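Local atomic coordinates of D-3-phosphoglycerate dehydrogenase (Sulfolobus tokodaii, PDB entry 2EKL), a protein that probably catalyses the NAD-dependent oxidation of 3-phosphoglycerate, the step that leads into serine biosynthesis, and binds NAD. Residues T102-I114 with R152-M166. Sequence-based numbering, arbitrary orientation.
Sequences TDSAVELTIGLMI and RIGTKVGIIANAMGM. With NAD (nicotinamide-adenine-dinucleotide), chain B.
In the Rossmann-type NAD-binding domain, a glycine-rich turn, consistent with the GxGxxG motif, runs into helix 152-163, and segment 102-114 of helix 102-118 packs against it at -48°, the axes 9.0 Å apart at their closest. Val106 is the knob in a hole formed by Ile153, Lys156, Val157 and Ile160. With CG1 anti to the backbone N (chi1 167°), it presses that methyl tightly on Ile160 CD1 (3.4 Å), while CG2 rests against Lys156 CB. Farther along, Ile110 CD1 lies over Ile160 CG2 (3.8 Å), and the bent thioethers of Met113 and Met164 meet tip to tip, CE to CE, at 3.9 Å. At the outer edge, the extended Lys156 chain carries NZ to Asp103 OD1 (2.7 Å), a salt bridge made on the syn side, 26° out of the carboxylate plane; a water bonded to Asp103 OD2 reaches NZ weakly.

The start of helix 152-163 also holds the cofactor. The backbone N atoms of Arg152 and Ile153 give nearly straight bonds to NAD O1A and O1N, one on each phosphate, and the Arg152 guanidinium meets O2N edge-on, in its plane. Ile153 CD1 touches both Ala105 CB (3.5 Å) and the nicotinamide ring at NAD C6N (3.6 Å), and Ala105 CB itself reaches NAD C4N.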
loop_
_atom_site.group_PDB
_atom_site.type_symbol
_atom_site.label_atom_id
_atom_site.label_comp_id
_atom_site.label_asym_id
_atom_site.label_seq_id
_atom_site.Cartn_x
_atom_site.Cartn_y
_atom_site.Cartn_z
ATOM N N THR A 102 -6.252 -0.680 -15.641
ATOM C CA THR A 102 -6.808 0.218 -14.631
ATOM C C THR A 102 -6.677 -0.215 -13.170
ATOM O O THR A 102 -6.037 0.477 -12.379
ATOM C CB THR A 102 -8.298 0.522 -14.914
ATOM O OG1 THR A 102 -8.424 1.130 -16.206
ATOM C CG2 THR A 102 -8.860 1.472 -13.860
ATOM N N ASP A 103 -7.267 -1.350 -12.801
ATOM C CA ASP A 103 -7.207 -1.776 -11.401
ATOM C C ASP A 103 -5.797 -2.027 -10.879
ATOM O O ASP A 103 -5.514 -1.782 -9.706
ATOM C CB ASP A 103 -8.080 -3.017 -11.162
ATOM C CG ASP A 103 -9.571 -2.715 -11.268
ATOM O OD1 ASP A 103 -9.984 -1.571 -10.967
ATOM O OD2 ASP A 103 -10.337 -3.632 -11.639
ATOM N N SER A 104 -4.912 -2.520 -11.735
ATOM C CA SER A 104 -3.541 -2.760 -11.298
ATOM C C SER A 104 -2.832 -1.432 -11.029
ATOM O O SER A 104 -2.056 -1.316 -10.079
ATOM C CB SER A 104 -2.785 -3.576 -12.346
ATOM O OG SER A 104 -3.231 -4.925 -12.319
ATOM N N ALA A 105 -3.110 -0.427 -11.852
ATOM C CA ALA A 105 -2.491 0.887 -11.669
ATOM C C ALA A 105 -3.071 1.556 -10.422
ATOM O O ALA A 105 -2.352 2.213 -9.664
ATOM C CB ALA A 105 -2.723 1.764 -12.911
ATOM N N VAL A 106 -4.375 1.385 -10.214
ATOM C CA VAL A 106 -5.055 1.948 -9.048
ATOM C C VAL A 106 -4.454 1.387 -7.761
ATOM O O VAL A 106 -4.167 2.120 -6.810
ATOM C CB VAL A 106 -6.568 1.594 -9.057
ATOM C CG1 VAL A 106 -7.186 1.910 -7.705
ATOM C CG2 VAL A 106 -7.286 2.365 -10.164
ATOM N N GLU A 107 -4.274 0.073 -7.737
ATOM C CA GLU A 107 -3.730 -0.588 -6.566
ATOM C C GLU A 107 -2.302 -0.147 -6.270
ATOM O O GLU A 107 -1.956 0.101 -5.114
ATOM C CB GLU A 107 -3.826 -2.108 -6.748
ATOM C CG GLU A 107 -5.267 -2.612 -6.601
ATOM C CD GLU A 107 -5.539 -3.907 -7.347
ATOM O OE1 GLU A 107 -4.592 -4.687 -7.577
ATOM O OE2 GLU A 107 -6.717 -4.150 -7.688
ATOM N N LEU A 108 -1.475 -0.030 -7.304
ATOM C CA LEU A 108 -0.100 0.398 -7.084
ATOM C C LEU A 108 -0.094 1.823 -6.543
ATOM O O LEU A 108 0.749 2.174 -5.720
ATOM C CB LEU A 108 0.714 0.341 -8.380
ATOM C CG LEU A 108 2.198 0.695 -8.216
ATOM C CD1 LEU A 108 2.878 -0.345 -7.332
ATOM C CD2 LEU A 108 2.876 0.752 -9.581
ATOM N N THR A 109 -1.039 2.643 -7.000
ATOM C CA THR A 109 -1.122 4.033 -6.541
ATOM C C THR A 109 -1.350 4.077 -5.032
ATOM O O THR A 109 -0.658 4.798 -4.308
ATOM C CB THR A 109 -2.273 4.795 -7.239
ATOM O OG1 THR A 109 -2.054 4.803 -8.655
ATOM C CG2 THR A 109 -2.341 6.240 -6.732
ATOM N N ILE A 110 -2.330 3.307 -4.561
ATOM C CA ILE A 110 -2.641 3.251 -3.134
ATOM C C ILE A 110 -1.440 2.697 -2.371
ATOM O O ILE A 110 -1.105 3.169 -1.277
ATOM C CB ILE A 110 -3.875 2.344 -2.864
ATOM C CG1 ILE A 110 -5.121 2.954 -3.521
ATOM C CG2 ILE A 110 -4.085 2.163 -1.358
ATOM C CD1 ILE A 110 -5.478 4.350 -3.026
ATOM N N GLY A 111 -0.790 1.693 -2.950
ATOM C CA GLY A 111 0.370 1.106 -2.304
ATOM C C GLY A 111 1.493 2.123 -2.155
ATOM O O GLY A 111 2.133 2.200 -1.106
ATOM N N LEU A 112 1.745 2.894 -3.210
ATOM C CA LEU A 112 2.794 3.915 -3.181
ATOM C C LEU A 112 2.467 5.008 -2.165
ATOM O O LEU A 112 3.343 5.462 -1.419
ATOM C CB LEU A 112 2.976 4.534 -4.576
ATOM C CG LEU A 112 3.735 3.680 -5.598
ATOM C CD1 LEU A 112 3.664 4.317 -6.984
ATOM C CD2 LEU A 112 5.187 3.543 -5.150
ATOM N N MET A 113 1.206 5.422 -2.120
ATOM C CA MET A 113 0.789 6.457 -1.177
ATOM C C MET A 113 1.083 6.032 0.264
ATOM O O MET A 113 1.640 6.800 1.050
ATOM C CB MET A 113 -0.707 6.745 -1.337
ATOM C CG MET A 113 -1.252 7.736 -0.312
ATOM S SD MET A 113 -3.015 8.091 -0.546
ATOM C CE MET A 113 -3.752 6.541 -0.034
ATOM N N ILE A 114 0.714 4.804 0.605
ATOM C CA ILE A 114 0.936 4.306 1.957
ATOM C C ILE A 114 2.422 4.078 2.221
ATOM O O ILE A 114 2.916 4.402 3.298
ATOM C CB ILE A 114 0.154 2.997 2.197
ATOM C CG1 ILE A 114 -1.348 3.271 2.059
ATOM C CG2 ILE A 114 0.450 2.455 3.591
ATOM C CD1 ILE A 114 -2.208 2.012 2.011
ATOM N N ARG A 152 -10.338 6.953 -15.592
ATOM C CA ARG A 152 -10.514 5.571 -15.161
ATOM C C ARG A 152 -9.822 5.292 -13.829
ATOM O O ARG A 152 -10.439 4.817 -12.876
ATOM C CB ARG A 152 -9.941 4.602 -16.198
ATOM C CG ARG A 152 -10.485 4.735 -17.611
ATOM C CD ARG A 152 -10.065 3.526 -18.432
ATOM N NE ARG A 152 -10.387 3.655 -19.852
ATOM C CZ ARG A 152 -9.640 4.310 -20.734
ATOM N NH1 ARG A 152 -8.516 4.903 -20.348
ATOM N NH2 ARG A 152 -10.010 4.362 -22.006
ATOM N N ILE A 153 -8.525 5.579 -13.782
ATOM C CA ILE A 153 -7.728 5.340 -12.585
ATOM C C ILE A 153 -7.997 6.344 -11.471
ATOM O O ILE A 153 -8.203 5.959 -10.322
ATOM C CB ILE A 153 -6.223 5.342 -12.938
ATOM C CG1 ILE A 153 -5.931 4.186 -13.896
ATOM C CG2 ILE A 153 -5.373 5.205 -11.675
ATOM C CD1 ILE A 153 -4.549 4.233 -14.504
ATOM N N GLY A 154 -8.009 7.628 -11.815
ATOM C CA GLY A 154 -8.254 8.650 -10.813
ATOM C C GLY A 154 -9.547 8.441 -10.045
ATOM O O GLY A 154 -9.593 8.618 -8.828
ATOM N N THR A 155 -10.607 8.063 -10.750
ATOM C CA THR A 155 -11.889 7.844 -10.094
ATOM C C THR A 155 -11.818 6.734 -9.053
ATOM O O THR A 155 -12.309 6.892 -7.938
ATOM C CB THR A 155 -12.992 7.502 -11.118
ATOM O OG1 THR A 155 -13.170 8.611 -12.010
ATOM C CG2 THR A 155 -14.312 7.216 -10.403
ATOM N N LYS A 156 -11.200 5.612 -9.410
ATOM C CA LYS A 156 -11.101 4.499 -8.475
ATOM C C LYS A 156 -10.196 4.783 -7.281
ATOM O O LYS A 156 -10.463 4.318 -6.172
ATOM C CB LYS A 156 -10.658 3.232 -9.212
ATOM C CG LYS A 156 -11.755 2.676 -10.120
ATOM C CD LYS A 156 -11.357 1.369 -10.779
ATOM C CE LYS A 156 -12.534 0.772 -11.540
ATOM N NZ LYS A 156 -12.208 -0.534 -12.179
ATOM N N VAL A 157 -9.130 5.543 -7.498
ATOM C CA VAL A 157 -8.234 5.891 -6.401
ATOM C C VAL A 157 -9.057 6.729 -5.414
ATOM O O VAL A 157 -8.918 6.605 -4.199
ATOM C CB VAL A 157 -7.008 6.702 -6.914
ATOM C CG1 VAL A 157 -6.249 7.314 -5.743
ATOM C CG2 VAL A 157 -6.074 5.781 -7.709
ATOM N N GLY A 158 -9.932 7.571 -5.955
ATOM C CA GLY A 158 -10.779 8.400 -5.113
ATOM C C GLY A 158 -11.752 7.571 -4.291
ATOM O O GLY A 158 -11.967 7.838 -3.110
ATOM N N ILE A 159 -12.345 6.558 -4.912
ATOM C CA ILE A 159 -13.294 5.696 -4.214
ATOM C C ILE A 159 -12.599 4.988 -3.053
ATOM O O ILE A 159 -13.145 4.889 -1.951
ATOM C CB ILE A 159 -13.895 4.654 -5.188
ATOM C CG1 ILE A 159 -14.776 5.376 -6.213
ATOM C CG2 ILE A 159 -14.689 3.599 -4.421
ATOM C CD1 ILE A 159 -15.243 4.503 -7.352
ATOM N N ILE A 160 -11.382 4.516 -3.296
ATOM C CA ILE A 160 -10.627 3.819 -2.263
ATOM C C ILE A 160 -10.191 4.778 -1.158
ATOM O O ILE A 160 -10.339 4.473 0.025
ATOM C CB ILE A 160 -9.393 3.102 -2.874
ATOM C CG1 ILE A 160 -9.870 1.986 -3.814
ATOM C CG2 ILE A 160 -8.522 2.514 -1.773
ATOM C CD1 ILE A 160 -8.787 1.434 -4.738
ATOM N N ALA A 161 -9.673 5.942 -1.534
ATOM C CA ALA A 161 -9.232 6.910 -0.533
ATOM C C ALA A 161 -10.402 7.337 0.353
ATOM O O ALA A 161 -10.238 7.540 1.556
ATOM C CB ALA A 161 -8.609 8.125 -1.216
ATOM N N ASN A 162 -11.585 7.473 -0.239
ATOM C CA ASN A 162 -12.762 7.851 0.533
ATOM C C ASN A 162 -13.052 6.772 1.576
ATOM O O ASN A 162 -13.382 7.071 2.727
ATOM C CB ASN A 162 -13.973 8.035 -0.387
ATOM C CG ASN A 162 -15.258 8.288 0.381
ATOM O OD1 ASN A 162 -16.104 7.397 0.516
ATOM N ND2 ASN A 162 -15.403 9.498 0.904
ATOM N N ALA A 163 -12.913 5.510 1.174
ATOM C CA ALA A 163 -13.158 4.400 2.081
ATOM C C ALA A 163 -12.115 4.374 3.198
ATOM O O ALA A 163 -12.367 3.847 4.282
ATOM C CB ALA A 163 -13.154 3.076 1.307
ATOM N N MET A 164 -10.945 4.951 2.926
ATOM C CA MET A 164 -9.874 5.021 3.912
ATOM C C MET A 164 -10.117 6.201 4.857
ATOM O O MET A 164 -9.283 6.517 5.701
ATOM C CB MET A 164 -8.518 5.184 3.212
ATOM C CG MET A 164 -8.113 3.971 2.375
ATOM S SD MET A 164 -6.568 4.251 1.462
ATOM C CE MET A 164 -5.404 4.454 2.799
ATOM N N GLY A 165 -11.265 6.855 4.701
ATOM C CA GLY A 165 -11.586 7.979 5.567
ATOM C C GLY A 165 -10.961 9.306 5.173
ATOM O O GLY A 165 -10.921 10.241 5.979
ATOM N N MET A 166 -10.466 9.398 3.943
ATOM C CA MET A 166 -9.871 10.637 3.463
ATOM C C MET A 166 -10.937 11.480 2.772
ATOM O O MET A 166 -11.913 10.950 2.232
ATOM C CB MET A 166 -8.739 10.348 2.468
ATOM C CG MET A 166 -7.650 9.430 2.998
ATOM S SD MET A 166 -6.235 9.316 1.866
ATOM C CE MET A 166 -5.411 10.863 2.276
HETATM P PA NAD B . -8.029 8.493 -18.606
HETATM O O1A NAD B . -9.178 7.651 -18.227
HETATM O O2A NAD B . -7.983 8.968 -20.048
HETATM O O5B NAD B . -8.010 9.733 -17.590
HETATM C C5B NAD B . -7.028 10.746 -17.743
HETATM C C4B NAD B . -7.752 12.089 -17.125
HETATM O O4B NAD B . -6.781 13.110 -16.841
HETATM C C3B NAD B . -8.893 12.582 -18.077
HETATM O O3B NAD B . -10.133 12.723 -17.386
HETATM C C2B NAD B . -8.286 13.860 -18.669
HETATM O O2B NAD B . -9.168 14.845 -19.149
HETATM C C1B NAD B . -7.422 14.239 -17.522
HETATM N N9A NAD B . -6.412 15.295 -17.849
HETATM C C8A NAD B . -5.598 15.459 -18.960
HETATM N N7A NAD B . -4.844 16.574 -18.809
HETATM C C5A NAD B . -5.157 17.131 -17.617
HETATM C C6A NAD B . -4.721 18.303 -16.880
HETATM N N6A NAD B . -3.800 19.115 -17.372
HETATM N N1A NAD B . -5.292 18.596 -15.595
HETATM C C2A NAD B . -6.294 17.756 -15.010
HETATM N N3A NAD B . -6.723 16.614 -15.725
HETATM C C4A NAD B . -6.160 16.319 -16.996
HETATM O O3 NAD B . -6.661 7.679 -18.361
HETATM P PN NAD B . -6.304 6.555 -17.260
HETATM O O1N NAD B . -7.030 6.830 -16.010
HETATM O O2N NAD B . -6.625 5.262 -17.930
HETATM O O5D NAD B . -4.745 6.782 -17.215
HETATM C C5D NAD B . -4.217 7.846 -16.452
HETATM C C4D NAD B . -2.708 7.915 -16.566
HETATM O O4D NAD B . -2.083 6.765 -16.027
HETATM C C3D NAD B . -2.128 8.041 -18.004
HETATM O O3D NAD B . -1.051 8.991 -18.044
HETATM C C2D NAD B . -1.735 6.649 -18.341
HETATM O O2D NAD B . -0.901 6.577 -19.481
HETATM C C1D NAD B . -1.182 6.262 -16.998
HETATM N N1N NAD B . -1.001 4.811 -16.708
HETATM C C2N NAD B . 0.228 4.397 -16.105
HETATM C C3N NAD B . 0.422 3.013 -15.818
HETATM C C7N NAD B . 1.690 2.577 -15.187
HETATM O O7N NAD B . 2.173 1.378 -15.553
HETATM N N7N NAD B . 2.368 3.288 -14.298
HETATM C C4N NAD B . -0.669 2.063 -16.165
HETATM C C5N NAD B . -1.911 2.498 -16.778
HETATM C C6N NAD B . -2.069 3.894 -17.050
HETATM O O HOH W 1 -12.891 -3.672 -11.043
#